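Local coordinates for protein aminotransferase, class I (Staphylococcus aureus, PDB 2O1B) that probably catalyses pyridoxal-phosphate-dependent amino-group transfer between aspartate and 2-oxoglutarate, as a class I aminotransferase, at residues H68-N78 / F287-Y296; Y249-M257 / A297-Q308. One frame throughout, in Å; residues are numbered along the deposited sequence.

Both contacts are buried, both touch the second subunit and both use helix 288-300, whose first part serves interaction 1 and whose end serves interaction 2; their centres lie about 17 Å apart. Interaction 1 sits farther from the middle of the chain, where residues 68-78 and 287-296 pack helix on helix, and its chemistry is mostly alanine and aromatic packing. Interaction 2 lies deeper, backing the cofactor-bearing segment 249-257, the end of a strand and the loop after it, with residues 297-308, and adds a group of amide hydrogen bonds to its apolar core. The two meet where Tyr296 packs on Tyr301 and Ala294 on Leu251, so one helix physically connects them.

Interaction 1: residues H68-N78 / F287-Y296; sequences HFQKALTIPEN and FGALQDAAIY
An antiparallel helix pair brings Ala72 onto Ala289 beside the dimer interface: the axes of 68-72 and 288-296 approach to 8.3 Å, with N-to-C directions 150° apart. This closeness is consistent with the small side chains at the crossing, where the two CB atoms, of Ala72 and Ala289, touch at 3.6 Å. A chi1 of -154°, with CG roughly opposite N, carries the ring of Phe69 over helix 288-296. One face of its ring lies over the Ala289 carbonyl, while CD1 of Phe69 meets CB of Ala293 at 3.5 Å. Its edge runs to CE2 of Phe287, and the CZ end of that second ring receives Leu73 CD2 at 3.5 Å. Farther along, the rings of His68 and Tyr296 stack face to face, centroids 3.8 Å apart and planes at 18°. At the other end the chain turns back, so that Asn78 packs against Gly288, the first residue of helix 288-296; a water donates to Asn78 O and accepts from Gly288 N. Asp292 forms a salt bridge with Lys87 through OD1. Phe287 and Leu73 also reach Phe260 and Gln70 of the second subunit, placing this alanine-centred, aromatic-flanked helix pair at the subunit interface of a fold-type I aminotransferase.

Interaction 2: residues Y249-M257 / A297-Q308; sequences YSLSKGYNM and ALNHYDDFLEEQ. With PLP (pyridoxal-5'-phosphate), chain B.
Beyond strand 249-250 the backbone of 251-254 takes helical angles without regular helical bonds, bringing Gly254 CA within 5.6 Å of Leu305 CA in helix 302-308. This is the Ser-X-Ser-Lys cofactor loop of fold-type I aminotransferases. Lys253 NZ is covalently joined to C4A of pyridoxal phosphate, consistent with an internal aldimine, and is hydrogen-bonded to Tyr223 OH. Ser250 OG and Ser252 OG donate to the phosphate, at 2.7 Å to O3P and 2.6 Å to O1P; Ser250 OG also accepts from Ser252 N, forming an ST turn. Behind the loop, the Tyr255 ring is sandwiched by CH-pi contacts: Leu305 CD2 stands 3.9 Å from its centroid over one face, Ala297 CB 4.2 Å over the opposite one, and Tyr301 CB lies at the ring edge, near its plane. Phe304 directs its ring edge at Gly254 O and Asn256 ND2. Gln308, bent at chi2 (-82°), turns NE2 to three oxygens: Asn256 OD1 at 2.8 Å, Gly254 O at 3.3 Å, both approached from above the carbonyl plane, and, weakly, Lys253 O. Asn256 ND2, which also donates to Pro60 O, shares a water with Gln308: the water accepts from ND2 and donates to Gln308 OE1 at 2.7 Å.

Interaction 1: residues H68-N78 / F287-Y296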
loop_
_atom_site.group_PDB
_atom_site.type_symbol
_atom_site.label_atom_id
_atom_site.label_comp_id
_atom_site.label_asym_id
_atom_site.label_seq_id
_atom_site.Cartn_x
_atom_site.Cartn_y
_atom_site.Cartn_z
ATOM N N HIS A 68 5.629 -10.196 -20.824
ATOM C CA HIS A 68 5.324 -8.775 -20.927
ATOM C C HIS A 68 5.772 -7.944 -19.730
ATOM O O HIS A 68 6.157 -6.786 -19.895
ATOM C CB HIS A 68 3.852 -8.549 -21.270
ATOM C CG HIS A 68 3.603 -8.561 -22.745
ATOM N ND1 HIS A 68 3.358 -7.415 -23.468
ATOM C CD2 HIS A 68 3.660 -9.572 -23.649
ATOM C CE1 HIS A 68 3.229 -7.724 -24.747
ATOM N NE2 HIS A 68 3.416 -9.027 -24.885
ATOM N N PHE A 69 5.744 -8.530 -18.536
ATOM C CA PHE A 69 6.338 -7.882 -17.359
ATOM C C PHE A 69 7.859 -7.713 -17.565
ATOM O O PHE A 69 8.393 -6.620 -17.403
ATOM C CB PHE A 69 6.031 -8.702 -16.104
ATOM C CG PHE A 69 6.029 -7.906 -14.808
ATOM C CD1 PHE A 69 5.120 -8.218 -13.806
ATOM C CD2 PHE A 69 6.931 -6.870 -14.586
ATOM C CE1 PHE A 69 5.108 -7.518 -12.615
ATOM C CE2 PHE A 69 6.938 -6.161 -13.386
ATOM C CZ PHE A 69 6.018 -6.485 -12.403
ATOM N N GLN A 70 8.546 -8.782 -17.956
ATOM C CA GLN A 70 9.973 -8.740 -18.228
ATOM C C GLN A 70 10.335 -7.598 -19.181
ATOM O O GLN A 70 11.298 -6.868 -18.944
ATOM C CB GLN A 70 10.470 -10.096 -18.770
ATOM C CG GLN A 70 10.453 -11.177 -17.681
ATOM C CD GLN A 70 10.832 -12.569 -18.151
ATOM O OE1 GLN A 70 11.281 -13.389 -17.347
ATOM N NE2 GLN A 70 10.639 -12.854 -19.443
ATOM N N LYS A 71 9.539 -7.446 -20.236
ATOM C CA LYS A 71 9.756 -6.403 -21.232
ATOM C C LYS A 71 9.467 -5.016 -20.687
ATOM O O LYS A 71 10.225 -4.078 -20.956
ATOM C CB LYS A 71 8.947 -6.677 -22.500
ATOM C CG LYS A 71 9.516 -7.832 -23.294
ATOM C CD LYS A 71 8.922 -7.939 -24.686
ATOM C CE LYS A 71 9.712 -8.922 -25.544
ATOM N NZ LYS A 71 11.043 -8.382 -25.990
ATOM N N ALA A 72 8.387 -4.900 -19.911
ATOM C CA ALA A 72 7.977 -3.641 -19.276
ATOM C C ALA A 72 9.007 -3.049 -18.316
ATOM O O ALA A 72 8.917 -1.872 -17.964
ATOM C CB ALA A 72 6.640 -3.820 -18.556
ATOM N N LEU A 73 9.972 -3.853 -17.873
ATOM C CA LEU A 73 10.960 -3.368 -16.903
ATOM C C LEU A 73 11.987 -2.460 -17.571
ATOM O O LEU A 73 12.629 -1.642 -16.909
ATOM C CB LEU A 73 11.641 -4.535 -16.157
ATOM C CG LEU A 73 10.739 -5.295 -15.160
ATOM C CD1 LEU A 73 11.250 -6.718 -14.900
ATOM C CD2 LEU A 73 10.563 -4.554 -13.832
ATOM N N THR A 74 12.124 -2.596 -18.888
ATOM C CA THR A 74 13.126 -1.846 -19.642
ATOM C C THR A 74 12.589 -0.509 -20.162
ATOM O O THR A 74 13.323 0.240 -20.814
ATOM C CB THR A 74 13.682 -2.669 -20.843
ATOM O OG1 THR A 74 12.614 -2.966 -21.747
ATOM C CG2 THR A 74 14.306 -3.959 -20.380
ATOM N N ILE A 75 11.329 -0.205 -19.852
ATOM C CA ILE A 75 10.647 0.985 -20.363
ATOM C C ILE A 75 10.886 2.180 -19.426
ATOM O O ILE A 75 10.539 2.120 -18.250
ATOM C CB ILE A 75 9.120 0.749 -20.542
ATOM C CG1 ILE A 75 8.811 -0.461 -21.447
ATOM C CG2 ILE A 75 8.422 2.002 -21.059
ATOM C CD1 ILE A 75 9.651 -0.562 -22.703
ATOM N N PRO A 76 11.475 3.277 -19.955
ATOM C CA PRO A 76 11.895 4.411 -19.129
ATOM C C PRO A 76 10.794 4.930 -18.203
ATOM O O PRO A 76 11.036 5.121 -17.015
ATOM C CB PRO A 76 12.284 5.469 -20.166
ATOM C CG PRO A 76 12.678 4.697 -21.351
ATOM C CD PRO A 76 11.788 3.498 -21.378
ATOM N N GLU A 77 9.590 5.124 -18.732
ATOM C CA GLU A 77 8.464 5.605 -17.914
ATOM C C GLU A 77 8.067 4.657 -16.787
ATOM O O GLU A 77 7.557 5.107 -15.747
ATOM C CB GLU A 77 7.251 5.990 -18.778
ATOM C CG GLU A 77 7.190 7.514 -19.082
ATOM C CD GLU A 77 6.432 7.897 -20.365
ATOM O OE1 GLU A 77 5.400 7.273 -20.703
ATOM O OE2 GLU A 77 6.865 8.865 -21.019
ATOM N N ASN A 78 8.322 3.359 -16.974
ATOM C CA ASN A 78 7.981 2.358 -15.968
ATOM C C ASN A 78 8.892 2.347 -14.742
ATOM O O ASN A 78 8.475 1.929 -13.659
ATOM C CB ASN A 78 7.918 0.966 -16.589
ATOM C CG ASN A 78 6.668 0.757 -17.425
ATOM O OD1 ASN A 78 6.604 -0.165 -18.244
ATOM N ND2 ASN A 78 5.671 1.599 -17.222
ATOM N N PHE A 287 3.576 0.825 -9.752
ATOM C CA PHE A 287 4.687 0.446 -10.621
ATOM C C PHE A 287 4.205 0.300 -12.060
ATOM O O PHE A 287 3.298 -0.478 -12.332
ATOM C CB PHE A 287 5.285 -0.866 -10.095
ATOM C CG PHE A 287 6.588 -1.281 -10.748
ATOM C CD1 PHE A 287 7.436 -0.351 -11.356
ATOM C CD2 PHE A 287 6.990 -2.622 -10.697
ATOM C CE1 PHE A 287 8.649 -0.755 -11.939
ATOM C CE2 PHE A 287 8.205 -3.033 -11.276
ATOM C CZ PHE A 287 9.034 -2.095 -11.891
ATOM N N GLY A 288 4.793 1.070 -12.970
ATOM C CA GLY A 288 4.381 1.047 -14.367
ATOM C C GLY A 288 4.445 -0.332 -15.010
ATOM O O GLY A 288 3.539 -0.716 -15.742
ATOM N N ALA A 289 5.524 -1.067 -14.752
ATOM C CA ALA A 289 5.697 -2.420 -15.312
ATOM C C ALA A 289 4.649 -3.408 -14.769
ATOM O O ALA A 289 4.183 -4.287 -15.496
ATOM C CB ALA A 289 7.096 -2.926 -15.058
ATOM N N LEU A 290 4.279 -3.258 -13.497
ATOM C CA LEU A 290 3.170 -4.029 -12.928
ATOM C C LEU A 290 1.857 -3.661 -13.611
ATOM O O LEU A 290 1.016 -4.527 -13.883
ATOM C CB LEU A 290 3.073 -3.836 -11.408
ATOM C CG LEU A 290 1.918 -4.546 -10.679
ATOM C CD1 LEU A 290 1.903 -6.071 -10.928
ATOM C CD2 LEU A 290 1.925 -4.233 -9.167
ATOM N N GLN A 291 1.673 -2.377 -13.902
ATOM C CA GLN A 291 0.475 -1.950 -14.638
ATOM C C GLN A 291 0.391 -2.601 -16.024
ATOM O O GLN A 291 -0.676 -3.067 -16.431
ATOM C CB GLN A 291 0.423 -0.425 -14.766
ATOM C CG GLN A 291 0.175 0.341 -13.462
ATOM C CD GLN A 291 -0.122 1.795 -13.733
ATOM O OE1 GLN A 291 -1.087 2.112 -14.433
ATOM N NE2 GLN A 291 0.708 2.690 -13.200
ATOM N N ASP A 292 1.513 -2.649 -16.742
ATOM C CA ASP A 292 1.556 -3.253 -18.082
ATOM C C ASP A 292 1.240 -4.760 -18.074
ATOM O O ASP A 292 0.510 -5.256 -18.946
ATOM C CB ASP A 292 2.926 -2.989 -18.746
ATOM C CG ASP A 292 3.122 -1.514 -19.120
ATOM O OD1 ASP A 292 2.155 -0.738 -18.951
ATOM O OD2 ASP A 292 4.228 -1.120 -19.563
ATOM N N ALA A 293 1.797 -5.485 -17.102
ATOM C CA ALA A 293 1.491 -6.900 -16.926
ATOM C C ALA A 293 0.003 -7.114 -16.635
ATOM O O ALA A 293 -0.607 -8.031 -17.167
ATOM C CB ALA A 293 2.335 -7.483 -15.816
ATOM N N ALA A 294 -0.567 -6.256 -15.784
ATOM C CA ALA A 294 -1.992 -6.276 -15.478
ATOM C C ALA A 294 -2.879 -5.993 -16.704
ATOM O O ALA A 294 -3.917 -6.647 -16.902
ATOM C CB ALA A 294 -2.293 -5.299 -14.359
ATOM N N ILE A 295 -2.457 -5.028 -17.524
ATOM C CA ILE A 295 -3.155 -4.659 -18.751
ATOM C C ILE A 295 -3.159 -5.873 -19.652
ATOM O O ILE A 295 -4.191 -6.252 -20.204
ATOM C CB ILE A 295 -2.438 -3.481 -19.486
ATOM C CG1 ILE A 295 -2.696 -2.150 -18.770
ATOM C CG2 ILE A 295 -2.871 -3.396 -20.975
ATOM C CD1 ILE A 295 -1.634 -1.070 -19.039
ATOM N N TYR A 296 -1.991 -6.484 -19.796
ATOM C CA TYR A 296 -1.857 -7.631 -20.675
ATOM C C TYR A 296 -2.769 -8.761 -20.212
ATOM O O TYR A 296 -3.439 -9.376 -21.027
ATOM C CB TYR A 296 -0.411 -8.095 -20.729
ATOM C CG TYR A 296 -0.159 -9.031 -21.872
ATOM C CD1 TYR A 296 -0.146 -10.411 -21.680
ATOM C CD2 TYR A 296 0.028 -8.540 -23.160
ATOM C CE1 TYR A 296 0.073 -11.270 -22.738
ATOM C CE2 TYR A 296 0.252 -9.388 -24.220
ATOM C CZ TYR A 296 0.274 -10.747 -24.000
ATOM O OH TYR A 296 0.498 -11.580 -25.062
HETATM O O HOH W 1 6.012 3.663 -12.486
#

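Interaction 2: residues Y249-M257 / A297-Q308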
loop_
_atom_site.group_PDB
_atom_site.type_symbol
_atom_site.label_atom_id
_atom_site.label_comp_id
_atom_site.label_asym_id
_atom_site.label_seq_id
_atom_site.Cartn_x
_atom_site.Cartn_y
_atom_site.Cartn_z
ATOM N N TYR A 249 -12.350 -6.100 -7.622
ATOM C CA TYR A 249 -11.954 -7.254 -8.417
ATOM C C TYR A 249 -10.451 -7.450 -8.285
ATOM O O TYR A 249 -9.703 -6.473 -8.362
ATOM C CB TYR A 249 -12.317 -7.018 -9.888
ATOM C CG TYR A 249 -12.193 -8.257 -10.750
ATOM C CD1 TYR A 249 -13.291 -9.112 -10.934
ATOM C CD2 TYR A 249 -10.978 -8.592 -11.368
ATOM C CE1 TYR A 249 -13.176 -10.282 -11.704
ATOM C CE2 TYR A 249 -10.857 -9.749 -12.143
ATOM C CZ TYR A 249 -11.958 -10.591 -12.296
ATOM O OH TYR A 249 -11.836 -11.736 -13.051
ATOM N N SER A 250 -10.017 -8.702 -8.106
ATOM C CA SER A 250 -8.606 -9.020 -7.916
ATOM C C SER A 250 -8.057 -9.838 -9.075
ATOM O O SER A 250 -8.751 -10.702 -9.605
ATOM C CB SER A 250 -8.401 -9.814 -6.620
ATOM O OG SER A 250 -7.035 -10.170 -6.483
ATOM N N LEU A 251 -6.811 -9.569 -9.459
ATOM C CA LEU A 251 -6.091 -10.435 -10.413
ATOM C C LEU A 251 -5.384 -11.645 -9.767
ATOM O O LEU A 251 -4.876 -12.539 -10.463
ATOM C CB LEU A 251 -5.089 -9.615 -11.232
ATOM C CG LEU A 251 -5.643 -8.671 -12.312
ATOM C CD1 LEU A 251 -6.186 -7.369 -11.743
ATOM C CD2 LEU A 251 -4.562 -8.372 -13.344
ATOM N N SER A 252 -5.362 -11.674 -8.439
ATOM C CA SER A 252 -4.635 -12.706 -7.687
ATOM C C SER A 252 -5.018 -14.144 -8.015
ATOM O O SER A 252 -4.159 -14.955 -8.392
ATOM C CB SER A 252 -4.791 -12.484 -6.179
ATOM O OG SER A 252 -4.107 -11.321 -5.764
ATOM N N LYS A 253 -6.301 -14.471 -7.859
ATOM C CA LYS A 253 -6.728 -15.868 -8.006
ATOM C C LYS A 253 -7.016 -16.224 -9.446
ATOM O O LYS A 253 -6.510 -17.221 -9.948
ATOM C CB LYS A 253 -7.925 -16.200 -7.112
ATOM C CG LYS A 253 -7.511 -16.477 -5.684
ATOM C CD LYS A 253 -7.942 -15.360 -4.779
ATOM C CE LYS A 253 -7.267 -15.521 -3.446
ATOM N NZ LYS A 253 -8.174 -15.046 -2.368
ATOM N N GLY A 254 -7.803 -15.387 -10.113
ATOM C CA GLY A 254 -8.105 -15.592 -11.529
ATOM C C GLY A 254 -6.888 -15.821 -12.410
ATOM O O GLY A 254 -6.898 -16.719 -13.257
ATOM N N TYR A 255 -5.836 -15.019 -12.211
ATOM C CA TYR A 255 -4.672 -15.032 -13.112
ATOM C C TYR A 255 -3.401 -15.652 -12.514
ATOM O O TYR A 255 -2.337 -15.632 -13.151
ATOM C CB TYR A 255 -4.371 -13.621 -13.662
ATOM C CG TYR A 255 -5.507 -12.972 -14.426
ATOM C CD1 TYR A 255 -6.312 -11.991 -13.826
ATOM C CD2 TYR A 255 -5.789 -13.340 -15.733
ATOM C CE1 TYR A 255 -7.361 -11.387 -14.531
ATOM C CE2 TYR A 255 -6.837 -12.753 -16.437
ATOM C CZ TYR A 255 -7.611 -11.776 -15.835
ATOM O OH TYR A 255 -8.633 -11.202 -16.548
ATOM N N ASN A 256 -3.513 -16.238 -11.320
ATOM C CA ASN A 256 -2.345 -16.797 -10.622
ATOM C C ASN A 256 -1.266 -15.719 -10.445
ATOM O O ASN A 256 -0.096 -15.924 -10.769
ATOM C CB ASN A 256 -1.783 -18.037 -11.344
ATOM C CG ASN A 256 -2.724 -19.231 -11.287
ATOM O OD1 ASN A 256 -3.694 -19.241 -10.527
ATOM N ND2 ASN A 256 -2.435 -20.250 -12.090
HETATM N N MSE A 257 -1.700 -14.566 -9.945
HETATM C CA MSE A 257 -0.836 -13.396 -9.773
HETATM C C MSE A 257 -0.920 -12.867 -8.344
HETATM O O MSE A 257 -0.786 -11.660 -8.115
HETATM C CB MSE A 257 -1.254 -12.287 -10.741
HETATM C CG MSE A 257 -1.002 -12.587 -12.227
HETATM SE SE MSE A 257 -1.623 -11.171 -13.423
HETATM C CE MSE A 257 -0.384 -9.735 -12.933
ATOM N N ALA A 297 -2.825 -8.993 -18.897
ATOM C CA ALA A 297 -3.638 -10.071 -18.340
ATOM C C ALA A 297 -5.114 -9.872 -18.654
ATOM O O ALA A 297 -5.758 -10.758 -19.217
ATOM C CB ALA A 297 -3.416 -10.196 -16.846
ATOM N N LEU A 298 -5.633 -8.701 -18.292
ATOM C CA LEU A 298 -7.038 -8.357 -18.490
ATOM C C LEU A 298 -7.463 -8.415 -19.937
ATOM O O LEU A 298 -8.538 -8.918 -20.244
ATOM C CB LEU A 298 -7.333 -6.967 -17.913
ATOM C CG LEU A 298 -7.271 -6.897 -16.385
ATOM C CD1 LEU A 298 -7.220 -5.448 -15.904
ATOM C CD2 LEU A 298 -8.468 -7.619 -15.800
ATOM N N ASN A 299 -6.611 -7.904 -20.821
ATOM C CA ASN A 299 -6.918 -7.872 -22.247
ATOM C C ASN A 299 -6.938 -9.235 -22.930
ATOM O O ASN A 299 -7.693 -9.439 -23.877
ATOM C CB ASN A 299 -5.945 -6.953 -22.998
ATOM C CG ASN A 299 -6.210 -5.475 -22.750
ATOM O OD1 ASN A 299 -5.343 -4.639 -23.018
ATOM N ND2 ASN A 299 -7.399 -5.141 -22.236
ATOM N N HIS A 300 -6.112 -10.165 -22.472
ATOM C CA HIS A 300 -5.883 -11.378 -23.271
ATOM C C HIS A 300 -6.278 -12.709 -22.641
ATOM O O HIS A 300 -6.198 -13.742 -23.309
ATOM C CB HIS A 300 -4.424 -11.448 -23.716
ATOM C CG HIS A 300 -4.015 -10.324 -24.608
ATOM N ND1 HIS A 300 -3.242 -9.270 -24.169
ATOM C CD2 HIS A 300 -4.264 -10.092 -25.918
ATOM C CE1 HIS A 300 -3.034 -8.435 -25.172
ATOM N NE2 HIS A 300 -3.651 -8.905 -26.241
ATOM N N TYR A 301 -6.709 -12.703 -21.379
ATOM C CA TYR A 301 -6.872 -13.981 -20.664
ATOM C C TYR A 301 -8.279 -14.351 -20.183
ATOM O O TYR A 301 -8.445 -14.986 -19.141
ATOM C CB TYR A 301 -5.828 -14.112 -19.549
ATOM C CG TYR A 301 -4.419 -14.275 -20.086
ATOM C CD1 TYR A 301 -3.634 -13.160 -20.387
ATOM C CD2 TYR A 301 -3.879 -15.539 -20.294
ATOM C CE1 TYR A 301 -2.342 -13.307 -20.889
ATOM C CE2 TYR A 301 -2.590 -15.698 -20.790
ATOM C CZ TYR A 301 -1.828 -14.580 -21.078
ATOM O OH TYR A 301 -0.554 -14.741 -21.561
ATOM N N ASP A 302 -9.285 -13.983 -20.970
ATOM C CA ASP A 302 -10.666 -14.390 -20.696
ATOM C C ASP A 302 -10.821 -15.919 -20.683
ATOM O O ASP A 302 -11.476 -16.473 -19.800
ATOM C CB ASP A 302 -11.607 -13.794 -21.751
ATOM C CG ASP A 302 -11.894 -12.322 -21.526
ATOM O OD1 ASP A 302 -12.671 -11.751 -22.328
ATOM O OD2 ASP A 302 -11.359 -11.744 -20.555
ATOM N N ASP A 303 -10.234 -16.589 -21.676
ATOM C CA ASP A 303 -10.320 -18.049 -21.779
ATOM C C ASP A 303 -9.658 -18.725 -20.575
ATOM O O ASP A 303 -10.182 -19.706 -20.028
ATOM C CB ASP A 303 -9.698 -18.547 -23.091
ATOM C CG ASP A 303 -10.466 -18.081 -24.323
ATOM O OD1 ASP A 303 -11.642 -17.676 -24.187
ATOM O OD2 ASP A 303 -9.893 -18.126 -25.434
ATOM N N PHE A 304 -8.516 -18.188 -20.151
ATOM C CA PHE A 304 -7.801 -18.743 -19.016
ATOM C C PHE A 304 -8.637 -18.651 -17.746
ATOM O O PHE A 304 -8.619 -19.576 -16.945
ATOM C CB PHE A 304 -6.445 -18.053 -18.827
ATOM C CG PHE A 304 -5.679 -18.534 -17.626
ATOM C CD1 PHE A 304 -5.763 -17.849 -16.411
ATOM C CD2 PHE A 304 -4.867 -19.664 -17.708
ATOM C CE1 PHE A 304 -5.049 -18.278 -15.301
ATOM C CE2 PHE A 304 -4.144 -20.109 -16.599
ATOM C CZ PHE A 304 -4.241 -19.411 -15.383
ATOM N N LEU A 305 -9.375 -17.555 -17.572
ATOM C CA LEU A 305 -10.279 -17.409 -16.415
ATOM C C LEU A 305 -11.317 -18.530 -16.406
ATOM O O LEU A 305 -11.670 -19.060 -15.346
ATOM C CB LEU A 305 -10.996 -16.057 -16.441
ATOM C CG LEU A 305 -10.215 -14.788 -16.086
ATOM C CD1 LEU A 305 -11.170 -13.610 -16.061
ATOM C CD2 LEU A 305 -9.526 -14.936 -14.737
ATOM N N GLU A 306 -11.800 -18.873 -17.598
ATOM C CA GLU A 306 -12.766 -19.955 -17.767
ATOM C C GLU A 306 -12.129 -21.283 -17.387
ATOM O O GLU A 306 -12.716 -22.061 -16.641
ATOM C CB GLU A 306 -13.268 -20.007 -19.211
ATOM C CG GLU A 306 -14.405 -20.995 -19.443
ATOM C CD GLU A 306 -15.685 -20.549 -18.774
ATOM O OE1 GLU A 306 -16.112 -21.211 -17.798
ATOM O OE2 GLU A 306 -16.242 -19.513 -19.204
ATOM N N GLU A 307 -10.924 -21.525 -17.910
ATOM C CA GLU A 307 -10.141 -22.719 -17.601
ATOM C C GLU A 307 -9.978 -22.917 -16.093
ATOM O O GLU A 307 -10.187 -24.021 -15.586
ATOM C CB GLU A 307 -8.759 -22.633 -18.248
ATOM C CG GLU A 307 -7.902 -23.877 -18.035
ATOM C CD GLU A 307 -6.438 -23.659 -18.373
ATOM O OE1 GLU A 307 -6.143 -23.095 -19.456
ATOM O OE2 GLU A 307 -5.581 -24.057 -17.547
ATOM N N GLN A 308 -9.593 -21.846 -15.403
ATOM C CA GLN A 308 -9.426 -21.841 -13.950
ATOM C C GLN A 308 -10.690 -22.289 -13.247
ATOM O O GLN A 308 -10.641 -23.137 -12.361
ATOM C CB GLN A 308 -9.063 -20.441 -13.454
ATOM C CG GLN A 308 -7.643 -19.980 -13.777
ATOM C CD GLN A 308 -6.625 -20.506 -12.792
ATOM O OE1 GLN A 308 -6.305 -21.694 -12.799
ATOM N NE2 GLN A 308 -6.111 -19.623 -11.921
HETATM N N1 PLP B . -11.264 -10.914 -0.506
HETATM C C2 PLP B . -11.454 -12.283 -0.544
HETATM C C2A PLP B . -12.835 -12.840 -0.339
HETATM C C3 PLP B . -10.356 -13.104 -0.810
HETATM O O3 PLP B . -10.493 -14.462 -0.861
HETATM C C4 PLP B . -9.090 -12.542 -1.021
HETATM C C4A PLP B . -8.104 -13.342 -1.819
HETATM C C5 PLP B . -8.912 -11.158 -0.962
HETATM C C6 PLP B . -10.014 -10.345 -0.699
HETATM C C5A PLP B . -7.542 -10.521 -1.159
HETATM O O4P PLP B . -7.123 -10.535 -2.511
HETATM P P PLP B . -5.783 -9.756 -2.968
HETATM O O1P PLP B . -4.697 -10.774 -3.279
HETATM O O2P PLP B . -5.375 -8.859 -1.830
HETATM O O3P PLP B . -6.123 -8.974 -4.205
HETATM O O HOH W 2 -3.868 -22.725 -12.429
#